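Local coordinates for protein probable transcriptional regulator (Pseudomonas aeruginosa PAO1, PDB 2GEN) that probably binds operator DNA as a dimeric transcriptional regulator of the TetR family, through a predicted helix-turn-helix near its N-terminus, at residues G138-E142 / G143-E147; A68-E71 / A72-R76; E57-L60 / A61-Q65; R166-A170 / G171-V175; Q14-L17 / A18-E22. One frame throughout, in Å; residues are numbered along the deposited sequence.

In the fold
All five contacts are local, mostly joining residues three to six apart on one helix or round its C-terminal end. Contact 5 belongs to helix 9-23 of the predicted DNA-binding domain; contact 3 is its nearest neighbour, centres 14 Å apart, with L58 CD2 3.6 Å from F20 CD2. Contacts 3 and 2, centres 17 Å apart, share helix 51-76, which, as in other TetR-family proteins, links the predicted DNA-binding domain to the C-terminal helical domain. Contacts 1 and 4 end helices 118-141 and 150-169 with the same Schellman turn; their centres are 34 Å apart, and both touch the second subunit. Contacts 1 and 5 lie on opposite sides of the chain's centre, centres 43 Å apart.

Contact 1 of 5, residues G138-E142 / G143-E147; sequences GYRAE and GLFRE
Y139 starts the closure of this helix end: its carbonyl O accepts the N-H of L144 at 3.3 Å, with an N-H...O angle of 163°. Its ring meets L144 through the CD1 atoms of both residues, 3.8 Å apart, while Y139 CB rests against CE2 of the F145 ring at 3.7 Å. R140 supplies the second backbone bond, from G143 N to R140 O at 3.0 Å, the donor standing well above the carbonyl plane. R140 O also accepts a hydrogen bond from a water at 2.8 Å, and that water accepts the N-H of F145. With CG beside its backbone N (chi1 -77°), R140 brings its CG to the edge of the F145 ring, in its plane and 3.2 Å from F145 CD2. E142 lies alongside L144, both side chains pointing the same way. G143 has a positive phi of 77°, which with the two bonds back into the last turn defines a Schellman motif. Around this cap, R140 NH1 forms a salt bridge with D150 and its guanidinium a cation-pi contact with F153, whose ring also meets F145 edge-to-face; Y139, L144 and F145 pack on helix 80-97, beside the C-terminal end of helix 118-141.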
loop_
_atom_site.group_PDB
_atom_site.type_symbol
_atom_site.label_atom_id
_atom_site.label_comp_id
_atom_site.label_asym_id
_atom_site.label_seq_id
_atom_site.Cartn_x
_atom_site.Cartn_y
_atom_site.Cartn_z
ATOM N N GLY A 138 -4.956 0.689 27.435
ATOM C CA GLY A 138 -5.525 -0.002 28.626
ATOM C C GLY A 138 -5.770 -1.480 28.262
ATOM O O GLY A 138 -5.464 -2.410 29.019
ATOM N N TYR A 139 -6.311 -1.714 27.058
ATOM C CA TYR A 139 -6.539 -3.118 26.651
ATOM C C TYR A 139 -5.232 -3.896 26.574
ATOM O O TYR A 139 -5.193 -5.075 26.913
ATOM C CB TYR A 139 -7.286 -3.180 25.293
ATOM C CG TYR A 139 -8.644 -2.484 25.352
ATOM C CD1 TYR A 139 -9.587 -2.868 26.281
ATOM C CD2 TYR A 139 -8.976 -1.452 24.427
ATOM C CE1 TYR A 139 -10.898 -2.246 26.340
ATOM C CE2 TYR A 139 -10.278 -0.822 24.484
ATOM C CZ TYR A 139 -11.215 -1.265 25.434
ATOM O OH TYR A 139 -12.490 -0.705 25.569
ATOM N N ARG A 140 -4.188 -3.241 26.088
ATOM C CA ARG A 140 -2.879 -3.883 25.938
ATOM C C ARG A 140 -2.402 -4.223 27.347
ATOM O O ARG A 140 -1.928 -5.343 27.608
ATOM C CB ARG A 140 -1.937 -2.910 25.248
ATOM C CG ARG A 140 -2.209 -2.825 23.740
ATOM C CD ARG A 140 -1.483 -1.667 23.006
ATOM N NE ARG A 140 -1.242 -2.039 21.590
ATOM C CZ ARG A 140 -0.845 -1.196 20.633
ATOM N NH1 ARG A 140 -0.658 0.087 20.879
ATOM N NH2 ARG A 140 -0.634 -1.647 19.415
ATOM N N ALA A 141 -2.576 -3.285 28.282
ATOM C CA ALA A 141 -2.156 -3.556 29.697
ATOM C C ALA A 141 -2.897 -4.727 30.307
ATOM O O ALA A 141 -2.346 -5.425 31.168
ATOM C CB ALA A 141 -2.327 -2.309 30.595
ATOM N N GLU A 142 -4.125 -4.977 29.841
ATOM C CA GLU A 142 -4.964 -6.029 30.388
ATOM C C GLU A 142 -4.667 -7.426 29.786
ATOM O O GLU A 142 -5.351 -8.408 30.149
ATOM C CB GLU A 142 -6.429 -5.652 30.176
ATOM C CG GLU A 142 -6.827 -4.410 31.006
ATOM C CD GLU A 142 -8.123 -3.746 30.526
ATOM O OE1 GLU A 142 -8.982 -4.388 29.869
ATOM O OE2 GLU A 142 -8.291 -2.543 30.845
ATOM N N GLY A 143 -3.728 -7.472 28.844
ATOM C CA GLY A 143 -3.267 -8.719 28.239
ATOM C C GLY A 143 -4.277 -9.230 27.227
ATOM O O GLY A 143 -4.355 -10.457 26.971
ATOM N N LEU A 144 -5.069 -8.319 26.658
ATOM C CA LEU A 144 -6.150 -8.755 25.735
ATOM C C LEU A 144 -5.645 -9.049 24.335
ATOM O O LEU A 144 -6.391 -9.632 23.525
ATOM C CB LEU A 144 -7.290 -7.732 25.689
ATOM C CG LEU A 144 -7.988 -7.567 27.054
ATOM C CD1 LEU A 144 -9.130 -6.603 26.891
ATOM C CD2 LEU A 144 -8.484 -8.878 27.690
ATOM N N PHE A 145 -4.404 -8.660 24.061
ATOM C CA PHE A 145 -3.841 -8.819 22.727
ATOM C C PHE A 145 -2.642 -9.752 22.750
ATOM O O PHE A 145 -1.864 -9.797 23.747
ATOM C CB PHE A 145 -3.343 -7.498 22.135
ATOM C CG PHE A 145 -4.389 -6.396 22.072
ATOM C CD1 PHE A 145 -5.626 -6.617 21.427
ATOM C CD2 PHE A 145 -4.105 -5.146 22.538
ATOM C CE1 PHE A 145 -6.578 -5.585 21.362
ATOM C CE2 PHE A 145 -5.061 -4.098 22.452
ATOM C CZ PHE A 145 -6.262 -4.316 21.861
ATOM N N ARG A 146 -2.438 -10.427 21.627
ATOM C CA ARG A 146 -1.190 -11.161 21.437
ATOM C C ARG A 146 0.006 -10.183 21.425
ATOM O O ARG A 146 -0.087 -9.036 20.939
ATOM C CB ARG A 146 -1.296 -12.047 20.182
ATOM C CG ARG A 146 -0.673 -11.478 18.955
ATOM C CD ARG A 146 -0.643 -12.503 17.762
ATOM N NE ARG A 146 0.636 -13.212 17.731
ATOM C CZ ARG A 146 0.885 -14.358 17.087
ATOM N NH1 ARG A 146 -0.070 -14.996 16.385
ATOM N NH2 ARG A 146 2.115 -14.868 17.164
ATOM N N GLU A 147 1.137 -10.617 21.977
ATOM C CA GLU A 147 2.312 -9.725 22.127
ATOM C C GLU A 147 2.941 -9.401 20.774
ATOM O O GLU A 147 3.293 -10.310 20.014
ATOM C CB GLU A 147 3.388 -10.338 23.051
ATOM C CG GLU A 147 2.864 -10.995 24.353
ATOM C CD GLU A 147 3.969 -11.185 25.406
ATOM O OE1 GLU A 147 5.103 -11.598 25.034
ATOM O OE2 GLU A 147 3.707 -10.902 26.609
HETATM O O HOH W 1 -2.125 -7.309 25.628
#

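Contact 2 of 5, residues A68-E71 / A72-R76; sequences ALLE and AGFAR
L70 and F74, one turn apart near the C-terminal end of helix 51-76, carry the apolar part of this contact. L70 CB touches CE2 of the F74 ring at 3.7 Å, and CZ of that ring lies only slightly farther off. The F74 ring has its CG beside the backbone N, anti to the carbonyl carbon (chi1 -74°), which turns it back toward the preceding turn. There the L70 carbonyl O sits over one ring face, 3.2 Å from F74 CG.

The backbone bonds are those of a regular alpha helix. A72 N donates to A68 O at 2.9 Å, and G73 N likewise to L69 O. F74 N reaches L70 O at 2.8 Å, with a C=O...N angle of 165°, so the carbonyl that lies against the aromatic face is also the acceptor for the backbone of the same phenylalanine. R76 N also bonds to G73 O, three residues back.

The charged part belongs to E71. Its carboxylate finds its partner on another helix, where OE1 makes a salt bridge with R131 NE. R131 also packs against F74.

Apolar and ionic contacts from this turn therefore meet on the same partner, helix 118-141: L70 and F74 present hydrocarbon to I132, F74 also to A135, and E71 adds its ion pair with R131. L70 and F74 pack in addition on helix 80-97, through L87 for the leucine and through T83 and L86 for the phenylalanine.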
loop_
_atom_site.group_PDB
_atom_site.type_symbol
_atom_site.label_atom_id
_atom_site.label_comp_id
_atom_site.label_asym_id
_atom_site.label_seq_id
_atom_site.Cartn_x
_atom_site.Cartn_y
_atom_site.Cartn_z
ATOM N N ALA A 68 -11.431 11.466 12.500
ATOM C CA ALA A 68 -12.680 11.936 13.135
ATOM C C ALA A 68 -13.642 10.773 13.383
ATOM O O ALA A 68 -14.331 10.737 14.437
ATOM C CB ALA A 68 -13.354 13.033 12.276
ATOM N N LEU A 69 -13.671 9.815 12.445
ATOM C CA LEU A 69 -14.467 8.580 12.626
ATOM C C LEU A 69 -13.988 7.838 13.864
ATOM O O LEU A 69 -14.791 7.390 14.692
ATOM C CB LEU A 69 -14.372 7.687 11.393
ATOM C CG LEU A 69 -15.151 8.227 10.188
ATOM C CD1 LEU A 69 -14.982 7.283 9.040
ATOM C CD2 LEU A 69 -16.670 8.445 10.485
ATOM N N LEU A 70 -12.665 7.739 14.003
ATOM C CA LEU A 70 -12.082 7.027 15.155
ATOM C C LEU A 70 -12.396 7.719 16.433
ATOM O O LEU A 70 -12.770 7.061 17.392
ATOM C CB LEU A 70 -10.562 6.825 15.023
ATOM C CG LEU A 70 -10.189 5.970 13.812
ATOM C CD1 LEU A 70 -8.643 5.756 13.911
ATOM C CD2 LEU A 70 -10.924 4.621 13.669
ATOM N N GLU A 71 -12.251 9.034 16.441
ATOM C CA GLU A 71 -12.567 9.831 17.633
ATOM C C GLU A 71 -14.000 9.608 18.063
ATOM O O GLU A 71 -14.248 9.272 19.230
ATOM C CB GLU A 71 -12.206 11.308 17.413
ATOM C CG GLU A 71 -12.718 12.233 18.548
ATOM C CD GLU A 71 -11.934 12.152 19.858
ATOM O OE1 GLU A 71 -10.799 11.625 19.873
ATOM O OE2 GLU A 71 -12.461 12.659 20.888
ATOM N N ALA A 72 -14.934 9.672 17.101
ATOM C CA ALA A 72 -16.357 9.441 17.420
ATOM C C ALA A 72 -16.568 8.031 17.968
ATOM O O ALA A 72 -17.290 7.805 18.939
ATOM C CB ALA A 72 -17.241 9.685 16.189
ATOM N N GLY A 73 -15.932 7.068 17.338
ATOM C CA GLY A 73 -16.130 5.675 17.714
ATOM C C GLY A 73 -15.477 5.266 19.036
ATOM O O GLY A 73 -16.041 4.470 19.772
ATOM N N PHE A 74 -14.282 5.770 19.321
ATOM C CA PHE A 74 -13.564 5.334 20.539
ATOM C C PHE A 74 -14.434 5.624 21.745
ATOM O O PHE A 74 -14.535 4.775 22.653
ATOM C CB PHE A 74 -12.216 6.032 20.647
ATOM C CG PHE A 74 -11.166 5.517 19.668
ATOM C CD1 PHE A 74 -11.099 4.169 19.326
ATOM C CD2 PHE A 74 -10.171 6.386 19.177
ATOM C CE1 PHE A 74 -10.120 3.697 18.428
ATOM C CE2 PHE A 74 -9.151 5.915 18.302
ATOM C CZ PHE A 74 -9.128 4.581 17.932
ATOM N N ALA A 75 -15.123 6.768 21.685
ATOM C CA ALA A 75 -16.032 7.196 22.754
ATOM C C ALA A 75 -17.119 6.161 23.115
ATOM O O ALA A 75 -17.473 6.050 24.281
ATOM C CB ALA A 75 -16.638 8.561 22.415
ATOM N N ARG A 76 -17.634 5.380 22.141
ATOM C CA ARG A 76 -18.751 4.444 22.383
ATOM C C ARG A 76 -18.452 2.923 22.232
ATOM O O ARG A 76 -19.373 2.051 22.305
ATOM C CB ARG A 76 -19.929 4.825 21.476
ATOM C CG ARG A 76 -20.423 6.243 21.735
ATOM C CD ARG A 76 -21.708 6.572 21.005
ATOM N NE ARG A 76 -22.886 6.314 21.829
ATOM C CZ ARG A 76 -23.394 7.170 22.715
ATOM N NH1 ARG A 76 -22.816 8.343 22.928
ATOM N NH2 ARG A 76 -24.472 6.837 23.411
#

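Contact 3 of 5, residues E57-L60 / A61-Q65; sequences ELYL and AGIGQ
Y59 and I63 meet one turn apart on helix 51-76, the long helix that in the TetR fold leads from the DNA-binding domain into the C-terminal helical domain. The two side chains run at a slant to each other: CE2 of the tyrosine ring lies 4.1 Å from both CD1 and CG2 of I63, an easy van der Waals distance. Y59 reaches this position with CG anti to its backbone N (chi1 -175°), which carries the ring outward beside the following turn. I63 answers with CG2 beside its own N, while CG1 occupies the slot between N and the carbonyl carbon (chi1 64°). That choice turns CG1 back over the preceding turn and sets it 3.4 Å from the carbonyl O of L60.

L60 approaches the same isoleucine more loosely, its CD2 standing 4.3 Å from I63 CD1. L60 packs on R120 and D124, and Y59 and I63 both on L121, all of helix 118-141; L117 of the preceding loop also touches L60. E57 points elsewhere: its carboxylate OE2 forms salt bridges with R120 and R53.

Beneath the side chains the backbone ladder is regular, with A61 N on E57 O at 2.8 Å and G64 N on L60 O at 2.9 Å. The straightest of the four rungs runs under the aromatic contact itself, from I63 N to Y59 O at 3.1 Å, with an N-H...O angle of 168°.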
loop_
_atom_site.group_PDB
_atom_site.type_symbol
_atom_site.label_atom_id
_atom_site.label_comp_id
_atom_site.label_asym_id
_atom_site.label_seq_id
_atom_site.Cartn_x
_atom_site.Cartn_y
_atom_site.Cartn_z
ATOM N N GLU A 57 -4.367 20.505 1.095
ATOM C CA GLU A 57 -5.507 20.625 2.012
ATOM C C GLU A 57 -6.504 19.485 1.762
ATOM O O GLU A 57 -7.091 18.944 2.734
ATOM C CB GLU A 57 -6.197 21.990 1.910
ATOM C CG GLU A 57 -5.299 23.201 2.321
ATOM C CD GLU A 57 -5.122 23.368 3.826
ATOM O OE1 GLU A 57 -5.609 22.517 4.627
ATOM O OE2 GLU A 57 -4.474 24.359 4.235
ATOM N N LEU A 58 -6.686 19.118 0.493
ATOM C CA LEU A 58 -7.543 17.972 0.144
ATOM C C LEU A 58 -7.015 16.679 0.800
ATOM O O LEU A 58 -7.791 15.853 1.356
ATOM C CB LEU A 58 -7.658 17.823 -1.385
ATOM C CG LEU A 58 -8.485 16.631 -1.923
ATOM C CD1 LEU A 58 -9.944 16.705 -1.419
ATOM C CD2 LEU A 58 -8.426 16.517 -3.461
ATOM N N TYR A 59 -5.694 16.513 0.745
ATOM C CA TYR A 59 -5.037 15.361 1.364
ATOM C C TYR A 59 -5.287 15.361 2.869
ATOM O O TYR A 59 -5.768 14.352 3.453
ATOM C CB TYR A 59 -3.523 15.343 1.065
ATOM C CG TYR A 59 -2.879 14.094 1.593
ATOM C CD1 TYR A 59 -2.840 12.929 0.829
ATOM C CD2 TYR A 59 -2.347 14.067 2.883
ATOM C CE1 TYR A 59 -2.254 11.747 1.361
ATOM C CE2 TYR A 59 -1.776 12.919 3.406
ATOM C CZ TYR A 59 -1.731 11.779 2.666
ATOM O OH TYR A 59 -1.186 10.652 3.251
ATOM N N LEU A 60 -4.960 16.476 3.513
ATOM C CA LEU A 60 -5.079 16.553 4.976
ATOM C C LEU A 60 -6.526 16.381 5.449
ATOM O O LEU A 60 -6.777 15.758 6.495
ATOM C CB LEU A 60 -4.516 17.867 5.505
ATOM C CG LEU A 60 -3.015 18.115 5.283
ATOM C CD1 LEU A 60 -2.682 19.524 5.786
ATOM C CD2 LEU A 60 -2.140 17.089 6.006
ATOM N N ALA A 61 -7.473 16.955 4.706
ATOM C CA ALA A 61 -8.899 16.769 5.046
ATOM C C ALA A 61 -9.329 15.309 4.957
ATOM O O ALA A 61 -10.149 14.858 5.780
ATOM C CB ALA A 61 -9.776 17.618 4.168
ATOM N N GLY A 62 -8.796 14.585 3.974
ATOM C CA GLY A 62 -9.137 13.179 3.785
ATOM C C GLY A 62 -8.637 12.313 4.922
ATOM O O GLY A 62 -9.399 11.531 5.491
ATOM N N ILE A 63 -7.355 12.427 5.275
ATOM C CA ILE A 63 -6.889 11.706 6.465
ATOM C C ILE A 63 -7.599 12.195 7.732
ATOM O O ILE A 63 -7.872 11.395 8.638
ATOM C CB ILE A 63 -5.325 11.656 6.605
ATOM C CG1 ILE A 63 -4.738 13.072 6.788
ATOM C CG2 ILE A 63 -4.725 10.945 5.394
ATOM C CD1 ILE A 63 -3.229 13.065 7.190
ATOM N N GLY A 64 -7.934 13.486 7.793
ATOM C CA GLY A 64 -8.659 14.053 8.936
ATOM C C GLY A 64 -10.031 13.383 9.119
ATOM O O GLY A 64 -10.525 13.260 10.252
ATOM N N GLN A 65 -10.646 12.956 8.015
ATOM C CA GLN A 65 -12.000 12.360 8.133
ATOM C C GLN A 65 -11.942 10.986 8.768
ATOM O O GLN A 65 -12.787 10.641 9.638
ATOM C CB GLN A 65 -12.752 12.308 6.788
ATOM C CG GLN A 65 -13.239 13.674 6.374
ATOM C CD GLN A 65 -14.407 13.602 5.396
ATOM O OE1 GLN A 65 -14.758 12.530 4.887
ATOM N NE2 GLN A 65 -14.991 14.765 5.111
#

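Contact 4 of 5, residues R166-A170 / G171-V175; sequences RQWLA and GRTRV
G171 N turns back onto the carbonyl of W168, bonding to W168 O at 3.0 Å from above the carbonyl plane. The backbone of G171 has a positive phi of 67°. R172 bonds back to Q167 twice, once through the backbone and once through the side chain. Its N bonds to Q167 O at 2.8 Å, completing with the G171 bond the Schellman motif that ends helix 150-169. Its guanidinium folds back over that last turn, NH2 donating to Q167 OE1 at 3.0 Å along an almost straight N-H...O line of 178°; the acceptor lies in the guanidinium plane, although the donor stands above the plane of the Q167 amide. A170 CB lies over one guanidinium face, offset toward its rim, 3.4 Å from R172 NH1, and the arginine chain bends at chi3 (-71°) to lie across it. T173 rests its methyl CG2 against Q167 CB, at 3.5 Å, and the adjoining W168 backbone N. Its OG1 lies in the plane of the W168 ring at the edge, 3.5 Å from CD1, and donates to V175 O at 3.0 Å, on a lone pair of that carbonyl. V175 O in turn approaches W168 CD1 to 3.4 Å. Beyond the turn, R174 NH1 forms a salt bridge with D150 of the second subunit, and T173 and V175 pack against D151 of that subunit.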
loop_
_atom_site.group_PDB
_atom_site.type_symbol
_atom_site.label_atom_id
_atom_site.label_comp_id
_atom_site.label_asym_id
_atom_site.label_seq_id
_atom_site.Cartn_x
_atom_site.Cartn_y
_atom_site.Cartn_z
ATOM N N ARG A 166 -6.691 -0.798 -1.995
ATOM C CA ARG A 166 -5.783 -0.472 -3.109
ATOM C C ARG A 166 -6.132 -1.292 -4.387
ATOM O O ARG A 166 -6.347 -0.718 -5.474
ATOM C CB ARG A 166 -4.328 -0.696 -2.645
ATOM C CG ARG A 166 -3.273 0.003 -3.455
ATOM C CD ARG A 166 -1.842 -0.118 -2.816
ATOM N NE ARG A 166 -1.503 0.847 -1.765
ATOM C CZ ARG A 166 -1.063 2.097 -1.973
ATOM N NH1 ARG A 166 -0.945 2.583 -3.204
ATOM N NH2 ARG A 166 -0.774 2.880 -0.937
ATOM N N GLN A 167 -6.272 -2.613 -4.240
ATOM C CA GLN A 167 -6.579 -3.499 -5.378
ATOM C C GLN A 167 -7.950 -3.216 -5.946
ATOM O O GLN A 167 -8.141 -3.182 -7.168
ATOM C CB GLN A 167 -6.510 -4.954 -4.930
ATOM C CG GLN A 167 -5.111 -5.357 -4.392
ATOM C CD GLN A 167 -4.027 -5.126 -5.435
ATOM O OE1 GLN A 167 -3.205 -4.217 -5.298
ATOM N NE2 GLN A 167 -4.044 -5.929 -6.497
ATOM N N TRP A 168 -8.918 -3.028 -5.052
ATOM C CA TRP A 168 -10.296 -2.757 -5.455
ATOM C C TRP A 168 -10.428 -1.459 -6.246
ATOM O O TRP A 168 -11.080 -1.418 -7.301
ATOM C CB TRP A 168 -11.200 -2.732 -4.221
ATOM C CG TRP A 168 -12.631 -2.402 -4.540
ATOM C CD1 TRP A 168 -13.552 -3.217 -5.156
ATOM C CD2 TRP A 168 -13.316 -1.184 -4.216
ATOM N NE1 TRP A 168 -14.766 -2.564 -5.239
ATOM C CE2 TRP A 168 -14.645 -1.316 -4.671
ATOM C CE3 TRP A 168 -12.932 0.010 -3.587
ATOM C CZ2 TRP A 168 -15.590 -0.284 -4.527
ATOM C CZ3 TRP A 168 -13.890 1.039 -3.426
ATOM C CH2 TRP A 168 -15.191 0.882 -3.894
ATOM N N LEU A 169 -9.826 -0.395 -5.737
ATOM C CA LEU A 169 -9.872 0.908 -6.381
ATOM C C LEU A 169 -9.220 0.899 -7.754
ATOM O O LEU A 169 -9.647 1.624 -8.656
ATOM C CB LEU A 169 -9.188 1.952 -5.505
ATOM C CG LEU A 169 -9.961 2.336 -4.228
ATOM C CD1 LEU A 169 -8.998 3.006 -3.229
ATOM C CD2 LEU A 169 -11.216 3.213 -4.503
ATOM N N ALA A 170 -8.180 0.077 -7.896
ATOM C CA ALA A 170 -7.452 -0.045 -9.164
ATOM C C ALA A 170 -8.147 -1.007 -10.140
ATOM O O ALA A 170 -7.635 -1.258 -11.236
ATOM C CB ALA A 170 -6.015 -0.501 -8.877
ATOM N N GLY A 171 -9.305 -1.526 -9.750
ATOM C CA GLY A 171 -10.077 -2.481 -10.563
ATOM C C GLY A 171 -9.387 -3.830 -10.721
ATOM O O GLY A 171 -9.445 -4.447 -11.792
ATOM N N ARG A 172 -8.723 -4.301 -9.660
ATOM C CA ARG A 172 -7.956 -5.553 -9.759
ATOM C C ARG A 172 -8.480 -6.697 -8.895
ATOM O O ARG A 172 -7.765 -7.696 -8.704
ATOM C CB ARG A 172 -6.481 -5.309 -9.458
ATOM C CG ARG A 172 -5.834 -4.270 -10.332
ATOM C CD ARG A 172 -4.335 -4.323 -10.216
ATOM N NE ARG A 172 -3.829 -3.835 -8.937
ATOM C CZ ARG A 172 -3.207 -2.668 -8.758
ATOM N NH1 ARG A 172 -3.018 -1.841 -9.774
ATOM N NH2 ARG A 172 -2.766 -2.325 -7.552
ATOM N N THR A 173 -9.702 -6.555 -8.377
ATOM C CA THR A 173 -10.337 -7.580 -7.530
ATOM C C THR A 173 -11.592 -8.206 -8.175
ATOM O O THR A 173 -12.247 -7.583 -9.000
ATOM C CB THR A 173 -10.787 -7.017 -6.133
ATOM O OG1 THR A 173 -11.908 -6.135 -6.284
ATOM C CG2 THR A 173 -9.668 -6.297 -5.429
ATOM N N ARG A 174 -11.918 -9.429 -7.758
ATOM C CA ARG A 174 -13.209 -10.037 -8.102
ATOM C C ARG A 174 -14.177 -9.998 -6.910
ATOM O O ARG A 174 -15.015 -10.903 -6.784
ATOM C CB ARG A 174 -13.074 -11.506 -8.559
ATOM C CG ARG A 174 -11.766 -11.965 -9.141
ATOM C CD ARG A 174 -11.562 -13.435 -8.806
ATOM N NE ARG A 174 -10.233 -13.717 -8.266
ATOM C CZ ARG A 174 -9.802 -14.916 -7.856
ATOM N NH1 ARG A 174 -10.574 -16.004 -7.917
ATOM N NH2 ARG A 174 -8.576 -15.031 -7.370
ATOM N N VAL A 175 -14.061 -8.991 -6.032
ATOM C CA VAL A 175 -15.015 -8.803 -4.922
ATOM C C VAL A 175 -15.434 -7.344 -4.739
ATOM O O VAL A 175 -14.707 -6.447 -5.137
ATOM C CB VAL A 175 -14.486 -9.328 -3.536
ATOM C CG1 VAL A 175 -15.067 -10.684 -3.219
ATOM C CG2 VAL A 175 -12.993 -9.327 -3.458
#

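Contact 5 of 5, residues Q14-L17 / A18-E22; sequences QAAL and ACFSE
This is a contact between successive turns within helix 9-23 of the TetR-type DNA-binding domain, the helix preceding the predicted helix-turn-helix (residues 29-48). Three residues of the earlier turn, A16, L17 and A15, meet F20, S21 and C19 of the next. The F20 ring lies with one face over the A16 carbonyl: A16 O stands 3.3 Å above the ring plane, displaced toward the rim, and F20 CE2 is 4.3 Å from A16 CB. The same A16 O accepts the backbone N-H of F20 at 2.8 Å, with an N-H...O angle of 172°, so one oxygen both accepts the F20 N-H and lies against the face of the same residue's ring.

At the following residue the carbonyl of L17 is gripped twice. S21 N donates to L17 O at 2.9 Å, and S21 OG, held beside its own backbone N by a chi1 of -57°, donates to L17 O at 2.8 Å from above the carbonyl plane. The hydroxyl thus bonds back into its own helix, while L17 CD1 packs against OG at 3.6 Å. C19 N donates to A15 O at 3.0 Å in the regular pattern.

Among the neighbouring helices, A16 lies on I33 of helix 30-37 and on I54 of helix 51-76, F20 joins L17 on L58 of that long helix, and L17 also touches W101 and F104 of helix 99-114.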
loop_
_atom_site.group_PDB
_atom_site.type_symbol
_atom_site.label_atom_id
_atom_site.label_comp_id
_atom_site.label_asym_id
_atom_site.label_seq_id
_atom_site.Cartn_x
_atom_site.Cartn_y
_atom_site.Cartn_z
ATOM N N GLN A 14 -14.163 19.528 -2.374
ATOM C CA GLN A 14 -14.845 18.491 -3.132
ATOM C C GLN A 14 -14.803 18.788 -4.632
ATOM O O GLN A 14 -14.668 17.874 -5.436
ATOM C CB GLN A 14 -16.277 18.216 -2.615
ATOM C CG GLN A 14 -16.325 17.436 -1.248
ATOM C CD GLN A 14 -15.406 16.170 -1.188
ATOM O OE1 GLN A 14 -14.302 16.193 -0.590
ATOM N NE2 GLN A 14 -15.850 15.089 -1.823
ATOM N N ALA A 15 -14.892 20.065 -4.993
ATOM C CA ALA A 15 -14.734 20.502 -6.391
ATOM C C ALA A 15 -13.353 20.158 -6.914
ATOM O O ALA A 15 -13.224 19.602 -7.994
ATOM C CB ALA A 15 -14.978 22.024 -6.518
ATOM N N ALA A 16 -12.322 20.493 -6.131
ATOM C CA ALA A 16 -10.963 20.146 -6.506
ATOM C C ALA A 16 -10.826 18.627 -6.716
ATOM O O ALA A 16 -10.305 18.162 -7.734
ATOM C CB ALA A 16 -9.984 20.668 -5.472
ATOM N N LEU A 17 -11.352 17.840 -5.780
ATOM C CA LEU A 17 -11.299 16.399 -5.943
ATOM C C LEU A 17 -11.955 15.935 -7.261
ATOM O O LEU A 17 -11.389 15.104 -7.965
ATOM C CB LEU A 17 -11.935 15.701 -4.728
ATOM C CG LEU A 17 -12.132 14.189 -4.852
ATOM C CD1 LEU A 17 -10.780 13.432 -4.971
ATOM C CD2 LEU A 17 -12.907 13.715 -3.630
ATOM N N ALA A 18 -13.136 16.457 -7.581
ATOM C CA ALA A 18 -13.830 16.081 -8.811
ATOM C C ALA A 18 -12.958 16.388 -10.043
ATOM O O ALA A 18 -12.835 15.551 -10.943
ATOM C CB ALA A 18 -15.162 16.823 -8.895
ATOM N N CYS A 19 -12.323 17.565 -10.041
ATOM C CA CYS A 19 -11.419 17.966 -11.133
ATOM C C CYS A 19 -10.235 17.024 -11.229
ATOM O O CYS A 19 -9.935 16.511 -12.305
ATOM C CB CYS A 19 -10.921 19.410 -10.942
ATOM S SG CYS A 19 -12.174 20.691 -11.088
ATOM N N PHE A 20 -9.573 16.777 -10.092
ATOM C CA PHE A 20 -8.402 15.905 -10.041
ATOM C C PHE A 20 -8.696 14.499 -10.552
ATOM O O PHE A 20 -7.868 13.894 -11.223
ATOM C CB PHE A 20 -7.847 15.797 -8.612
ATOM C CG PHE A 20 -7.227 17.055 -8.075
ATOM C CD1 PHE A 20 -6.788 18.070 -8.916
ATOM C CD2 PHE A 20 -7.039 17.196 -6.705
ATOM C CE1 PHE A 20 -6.203 19.224 -8.398
ATOM C CE2 PHE A 20 -6.455 18.324 -6.163
ATOM C CZ PHE A 20 -6.019 19.366 -7.024
ATOM N N SER A 21 -9.879 13.986 -10.212
ATOM C CA SER A 21 -10.283 12.621 -10.555
ATOM C C SER A 21 -10.569 12.492 -12.042
ATOM O O SER A 21 -10.202 11.504 -12.652
ATOM C CB SER A 21 -11.522 12.208 -9.751
ATOM O OG SER A 21 -11.253 12.340 -8.367
ATOM N N GLU A 22 -11.196 13.525 -12.599
ATOM C CA GLU A 22 -11.595 13.559 -14.007
ATOM C C GLU A 22 -10.411 13.835 -14.938
ATOM O O GLU A 22 -10.240 13.160 -15.962
ATOM C CB GLU A 22 -12.673 14.621 -14.184
ATOM C CG GLU A 22 -13.265 14.724 -15.594
ATOM C CD GLU A 22 -14.629 15.424 -15.606
ATOM O OE1 GLU A 22 -15.133 15.799 -14.514
ATOM O OE2 GLU A 22 -15.198 15.588 -16.713
#